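Local atomic coordinates of 3-oxoacyl-[acyl-carrier-protein] synthase 3 (Micrococcus luteus NCTC 2665, PDB entry 4EWP), a protein that probably catalyses the first condensation of fatty acid synthesis, joining an acyl-CoA primer to malonyl-ACP as a homodimeric FabH-type synthase. Residues V157-R162 against E229-P234; K253-A258 against D283-Q288. All coordinates share one frame; numbering follows the deposited sequence.

Interaction 1 is a surface contact between two loops, while interaction 2 is partly buried and joins two helices, 240-262 and 279-288; the two share no element. Their centres are 33 Å apart and their nearest atoms about 19 Å. In interaction 1 a carboxylate lies against a methionine sulfur and a water ties it to the partner's backbone, with the second subunit close by. Interaction 2 has an apolar floor of alanine and phenylalanine next to strand 330-337, and no other chain touches it. Both bury little area, but water carries polar linkage in the first, whereas in the second the buried alanine-phenylalanine contact is bordered by a more extensive arginine-glutamine contact without a hydrogen bond.

Interaction 1: residues V157-R162 against E229-P234; sequences VDPTDR and EGMLWP
Asp158 OD1 is gripped twice from within its own loop, by Thr160 OG1 at 2.7 Å and by Thr160 N at 3.0 Å, while the same side chain faces Met231 across the contact. Both donors come from the same face of the carboxylate and well out of its plane. The second of these bonds makes an Asx turn, set on a type I turn from Asp158 to Asp161. The other oxygen, OD2, accepts at 2.8 Å from a water that in turn takes the N-H of Met231, with 3.2 Å between the water oxygen and Met231 N. With CG of Asp158 anti to the backbone N (chi1 -178°), the carboxylate is carried to the thioether: Met231 SD lies 3.4 Å from Asp158 CG, the two side chains running past each other in opposite directions. The Met231 and Pro159 side chains cross at about a right angle, with SD 4.1 Å from Pro159 CD. Arg217 of the second subunit packs on Met231. With an alanine in place of Asp158, Thr160 OG1 and N would probably both lose their acceptor, and the water its link to this loop. Turn, water and thioether together imply a water-bridged surface contact between two loops beside the second subunit, where the carboxylate is fixed in rotation by its own turn and linked to the partner loop through solvent.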
loop_
_atom_site.group_PDB
_atom_site.type_symbol
_atom_site.label_atom_id
_atom_site.label_comp_id
_atom_site.label_asym_id
_atom_site.label_seq_id
_atom_site.Cartn_x
_atom_site.Cartn_y
_atom_site.Cartn_z
ATOM N N VAL A 157 -19.282 -3.378 5.819
ATOM C CA VAL A 157 -20.574 -2.798 5.468
ATOM C C VAL A 157 -21.475 -2.678 6.693
ATOM O O VAL A 157 -21.386 -3.476 7.623
ATOM C CB VAL A 157 -21.301 -3.586 4.353
ATOM C CG1 VAL A 157 -20.557 -3.454 3.036
ATOM C CG2 VAL A 157 -21.473 -5.043 4.736
ATOM N N ASP A 158 -22.319 -1.656 6.703
ATOM C CA ASP A 158 -23.351 -1.524 7.722
ATOM C C ASP A 158 -24.639 -1.993 7.061
ATOM O O ASP A 158 -25.070 -1.419 6.061
ATOM C CB ASP A 158 -23.476 -0.062 8.160
ATOM C CG ASP A 158 -24.512 0.152 9.274
ATOM O OD1 ASP A 158 -25.359 -0.738 9.520
ATOM O OD2 ASP A 158 -24.481 1.234 9.901
ATOM N N PRO A 159 -25.253 -3.051 7.609
ATOM C CA PRO A 159 -26.473 -3.654 7.051
ATOM C C PRO A 159 -27.643 -2.664 6.972
ATOM O O PRO A 159 -28.582 -2.885 6.196
ATOM C CB PRO A 159 -26.804 -4.774 8.043
ATOM C CG PRO A 159 -25.549 -5.023 8.799
ATOM C CD PRO A 159 -24.792 -3.731 8.830
ATOM N N THR A 160 -27.592 -1.597 7.766
ATOM C CA THR A 160 -28.632 -0.573 7.738
ATOM C C THR A 160 -28.290 0.563 6.774
ATOM O O THR A 160 -29.084 1.488 6.598
ATOM C CB THR A 160 -28.880 0.031 9.137
ATOM O OG1 THR A 160 -27.687 0.680 9.600
ATOM C CG2 THR A 160 -29.284 -1.050 10.124
ATOM N N ASP A 161 -27.108 0.499 6.160
ATOM C CA ASP A 161 -26.673 1.549 5.235
ATOM C C ASP A 161 -27.309 1.426 3.850
ATOM O O ASP A 161 -27.145 0.403 3.173
ATOM C CB ASP A 161 -25.144 1.547 5.106
ATOM C CG ASP A 161 -24.653 2.314 3.884
ATOM O OD1 ASP A 161 -24.911 3.541 3.810
ATOM O OD2 ASP A 161 -23.995 1.690 3.009
ATOM N N ARG A 162 -28.018 2.463 3.412
ATOM C CA ARG A 162 -28.558 2.434 2.056
ATOM C C ARG A 162 -27.721 3.167 1.000
ATOM O O ARG A 162 -28.130 3.267 -0.155
ATOM C CB ARG A 162 -30.038 2.850 1.998
ATOM C CG ARG A 162 -30.540 3.709 3.151
ATOM C CD ARG A 162 -32.070 3.598 3.289
ATOM N NE ARG A 162 -32.744 3.534 1.991
ATOM C CZ ARG A 162 -33.216 4.593 1.338
ATOM N NH1 ARG A 162 -33.091 5.803 1.870
ATOM N NH2 ARG A 162 -33.812 4.446 0.157
ATOM N N GLU A 229 -26.233 4.106 19.269
ATOM C CA GLU A 229 -27.302 3.801 18.326
ATOM C C GLU A 229 -26.775 3.293 16.981
ATOM O O GLU A 229 -27.333 2.353 16.408
ATOM C CB GLU A 229 -28.238 5.002 18.149
ATOM C CG GLU A 229 -29.397 5.010 19.153
ATOM C CD GLU A 229 -29.921 6.405 19.458
ATOM O OE1 GLU A 229 -29.659 7.331 18.658
ATOM O OE2 GLU A 229 -30.590 6.570 20.505
ATOM N N GLY A 230 -25.703 3.906 16.484
ATOM C CA GLY A 230 -25.060 3.437 15.268
ATOM C C GLY A 230 -23.839 2.581 15.580
ATOM O O GLY A 230 -23.335 2.589 16.710
ATOM N N MET A 231 -23.364 1.835 14.583
ATOM C CA MET A 231 -22.197 0.988 14.766
ATOM C C MET A 231 -21.009 1.848 15.177
ATOM O O MET A 231 -20.849 2.966 14.688
ATOM C CB MET A 231 -21.865 0.233 13.475
ATOM C CG MET A 231 -22.982 -0.670 12.948
ATOM S SD MET A 231 -22.548 -1.590 11.442
ATOM C CE MET A 231 -21.162 -2.558 12.026
ATOM N N LEU A 232 -20.181 1.336 16.080
ATOM C CA LEU A 232 -18.900 1.970 16.369
ATOM C C LEU A 232 -17.817 1.435 15.429
ATOM O O LEU A 232 -16.901 2.161 15.045
ATOM C CB LEU A 232 -18.499 1.754 17.831
ATOM C CG LEU A 232 -18.963 2.799 18.862
ATOM C CD1 LEU A 232 -20.084 3.680 18.325
ATOM C CD2 LEU A 232 -19.385 2.129 20.162
ATOM N N TRP A 233 -17.917 0.162 15.061
ATOM C CA TRP A 233 -17.034 -0.395 14.045
ATOM C C TRP A 233 -17.195 0.447 12.777
ATOM O O TRP A 233 -18.299 0.604 12.274
ATOM C CB TRP A 233 -17.391 -1.855 13.775
ATOM C CG TRP A 233 -16.614 -2.483 12.647
ATOM C CD1 TRP A 233 -17.099 -2.862 11.421
ATOM C CD2 TRP A 233 -15.216 -2.806 12.638
ATOM N NE1 TRP A 233 -16.088 -3.408 10.659
ATOM C CE2 TRP A 233 -14.925 -3.382 11.382
ATOM C CE3 TRP A 233 -14.187 -2.675 13.574
ATOM C CZ2 TRP A 233 -13.646 -3.821 11.040
ATOM C CZ3 TRP A 233 -12.915 -3.110 13.228
ATOM C CH2 TRP A 233 -12.658 -3.674 11.971
ATOM N N PRO A 234 -16.097 1.027 12.276
ATOM C CA PRO A 234 -16.219 1.890 11.097
ATOM C C PRO A 234 -16.689 1.094 9.889
ATOM O O PRO A 234 -16.240 -0.037 9.673
ATOM C CB PRO A 234 -14.780 2.371 10.857
ATOM C CG PRO A 234 -14.081 2.178 12.148
ATOM C CD PRO A 234 -14.715 0.961 12.776
HETATM O O HOH W 1 -25.566 2.149 12.299
#

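Interaction 2: residues K253-A258 against D283-Q288; sequences KVAREA and DEFAKQ
Apolar contact comes first: Ala255 CB meets the Phe285 ring at its edge, near the ring plane, 4.0 Å from CE2 and 4.2 Å from CZ. Phe285 has CG anti to the backbone N (chi1 -153°), which sends the ring across to the small methyl of the facing helix. Ile334 of strand 330-337 touches both residues, and Phe272 meets the Phe285 ring edge-to-face, so the pair lies where the two helices meet the sheet. The Phe285 side chain is about 7 Å from that of His275, a predicted active-site residue. The polar contact lies at the more exposed border, where Arg256 reaches over to the last turn of helix 279-288. Its chain bends at chi3 (-68°) and brings NH1 to 3.6 Å from Gln288 O, which sits at the guanidinium edge, in its plane, a close approach and not a hydrogen bond. NH1 also lies 3.8 Å from Gln288 CG, and the guanidinium and amide planes are turned 68° apart. Helices 240-262 and 279-288 thus pack side by side on one face of the sheet that contains strands 269-274 and 330-337, an arrangement that fits the layered alpha-beta architecture of the thiolase-like fold.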
loop_
_atom_site.group_PDB
_atom_site.type_symbol
_atom_site.label_atom_id
_atom_site.label_comp_id
_atom_site.label_asym_id
_atom_site.label_seq_id
_atom_site.Cartn_x
_atom_site.Cartn_y
_atom_site.Cartn_z
ATOM N N LYS A 253 -13.534 10.923 -19.568
ATOM C CA LYS A 253 -12.415 11.709 -20.087
ATOM C C LYS A 253 -11.114 10.949 -19.870
ATOM O O LYS A 253 -10.232 10.953 -20.730
ATOM C CB LYS A 253 -12.348 13.081 -19.410
ATOM C CG LYS A 253 -13.675 13.832 -19.436
ATOM C CD LYS A 253 -13.543 15.251 -18.888
ATOM C CE LYS A 253 -14.892 15.948 -18.845
ATOM N NZ LYS A 253 -14.747 17.385 -18.498
ATOM N N VAL A 254 -11.005 10.291 -18.717
ATOM C CA VAL A 254 -9.839 9.469 -18.423
ATOM C C VAL A 254 -9.737 8.336 -19.460
ATOM O O VAL A 254 -8.672 8.084 -20.035
ATOM C CB VAL A 254 -9.904 8.890 -16.986
ATOM C CG1 VAL A 254 -8.743 7.912 -16.724
ATOM C CG2 VAL A 254 -9.915 10.018 -15.948
ATOM N N ALA A 255 -10.851 7.666 -19.716
ATOM C CA ALA A 255 -10.843 6.574 -20.687
ATOM C C ALA A 255 -10.414 7.052 -22.080
ATOM O O ALA A 255 -9.606 6.409 -22.754
ATOM C CB ALA A 255 -12.207 5.901 -20.740
ATOM N N ARG A 256 -10.950 8.181 -22.520
ATOM C CA ARG A 256 -10.566 8.703 -23.829
ATOM C C ARG A 256 -9.086 9.069 -23.816
ATOM O O ARG A 256 -8.368 8.853 -24.794
ATOM C CB ARG A 256 -11.441 9.890 -24.256
ATOM C CG ARG A 256 -12.862 9.467 -24.682
ATOM C CD ARG A 256 -13.711 10.637 -25.211
ATOM N NE ARG A 256 -14.028 11.593 -24.150
ATOM C CZ ARG A 256 -15.240 11.777 -23.629
ATOM N NH1 ARG A 256 -16.286 11.081 -24.083
ATOM N NH2 ARG A 256 -15.406 12.671 -22.660
ATOM N N GLU A 257 -8.622 9.605 -22.695
ATOM C CA GLU A 257 -7.214 9.911 -22.574
ATOM C C GLU A 257 -6.362 8.626 -22.657
ATOM O O GLU A 257 -5.341 8.594 -23.343
ATOM C CB GLU A 257 -6.963 10.670 -21.279
ATOM C CG GLU A 257 -5.683 11.480 -21.273
ATOM C CD GLU A 257 -5.549 12.326 -20.018
ATOM O OE1 GLU A 257 -6.594 12.838 -19.537
ATOM O OE2 GLU A 257 -4.406 12.466 -19.519
ATOM N N ALA A 258 -6.793 7.569 -21.968
ATOM C CA ALA A 258 -6.087 6.291 -22.004
ATOM C C ALA A 258 -6.054 5.737 -23.437
ATOM O O ALA A 258 -5.004 5.352 -23.947
ATOM C CB ALA A 258 -6.726 5.284 -21.023
ATOM N N ASP A 283 -23.377 1.147 -18.017
ATOM C CA ASP A 283 -24.121 1.475 -19.237
ATOM C C ASP A 283 -23.827 2.887 -19.755
ATOM O O ASP A 283 -23.505 3.071 -20.925
ATOM C CB ASP A 283 -25.627 1.340 -19.016
ATOM C CG ASP A 283 -26.052 -0.078 -18.716
ATOM O OD1 ASP A 283 -25.233 -0.990 -18.913
ATOM O OD2 ASP A 283 -27.208 -0.278 -18.291
ATOM N N GLU A 284 -23.943 3.879 -18.875
ATOM C CA GLU A 284 -23.798 5.274 -19.266
ATOM C C GLU A 284 -22.372 5.526 -19.753
ATOM O O GLU A 284 -22.144 6.270 -20.717
ATOM C CB GLU A 284 -24.150 6.185 -18.088
ATOM C CG GLU A 284 -24.434 7.622 -18.467
ATOM C CD GLU A 284 -25.441 7.742 -19.592
ATOM O OE1 GLU A 284 -26.593 7.292 -19.420
ATOM O OE2 GLU A 284 -25.070 8.284 -20.656
ATOM N N PHE A 285 -21.426 4.871 -19.084
ATOM C CA PHE A 285 -20.015 4.897 -19.452
ATOM C C PHE A 285 -19.798 4.356 -20.881
ATOM O O PHE A 285 -19.226 5.029 -21.743
ATOM C CB PHE A 285 -19.248 4.056 -18.426
ATOM C CG PHE A 285 -17.821 4.456 -18.241
ATOM C CD1 PHE A 285 -17.171 4.178 -17.047
ATOM C CD2 PHE A 285 -17.120 5.085 -19.255
ATOM C CE1 PHE A 285 -15.846 4.531 -16.859
ATOM C CE2 PHE A 285 -15.791 5.441 -19.081
ATOM C CZ PHE A 285 -15.153 5.165 -17.880
ATOM N N ALA A 286 -20.278 3.145 -21.133
ATOM C CA ALA A 286 -20.180 2.540 -22.457
ATOM C C ALA A 286 -20.786 3.431 -23.534
ATOM O O ALA A 286 -20.243 3.545 -24.630
ATOM C CB ALA A 286 -20.849 1.155 -22.462
ATOM N N LYS A 287 -21.919 4.061 -23.231
ATOM C CA LYS A 287 -22.559 4.942 -24.202
ATOM C C LYS A 287 -21.663 6.142 -24.503
ATOM O O LYS A 287 -21.550 6.589 -25.646
ATOM C CB LYS A 287 -23.914 5.414 -23.677
ATOM C CG LYS A 287 -24.572 6.500 -24.525
ATOM C CD LYS A 287 -25.949 6.889 -23.977
ATOM C CE LYS A 287 -26.498 8.140 -24.677
ATOM N NZ LYS A 287 -27.903 8.454 -24.275
ATOM N N GLN A 288 -21.014 6.662 -23.470
ATOM C CA GLN A 288 -20.236 7.885 -23.620
ATOM C C GLN A 288 -18.989 7.637 -24.505
ATOM O O GLN A 288 -18.542 8.514 -25.265
ATOM C CB GLN A 288 -19.878 8.431 -22.234
ATOM C CG GLN A 288 -19.347 9.856 -22.230
ATOM C CD GLN A 288 -20.369 10.883 -22.701
ATOM O OE1 GLN A 288 -21.578 10.629 -22.696
ATOM N NE2 GLN A 288 -19.882 12.055 -23.112
#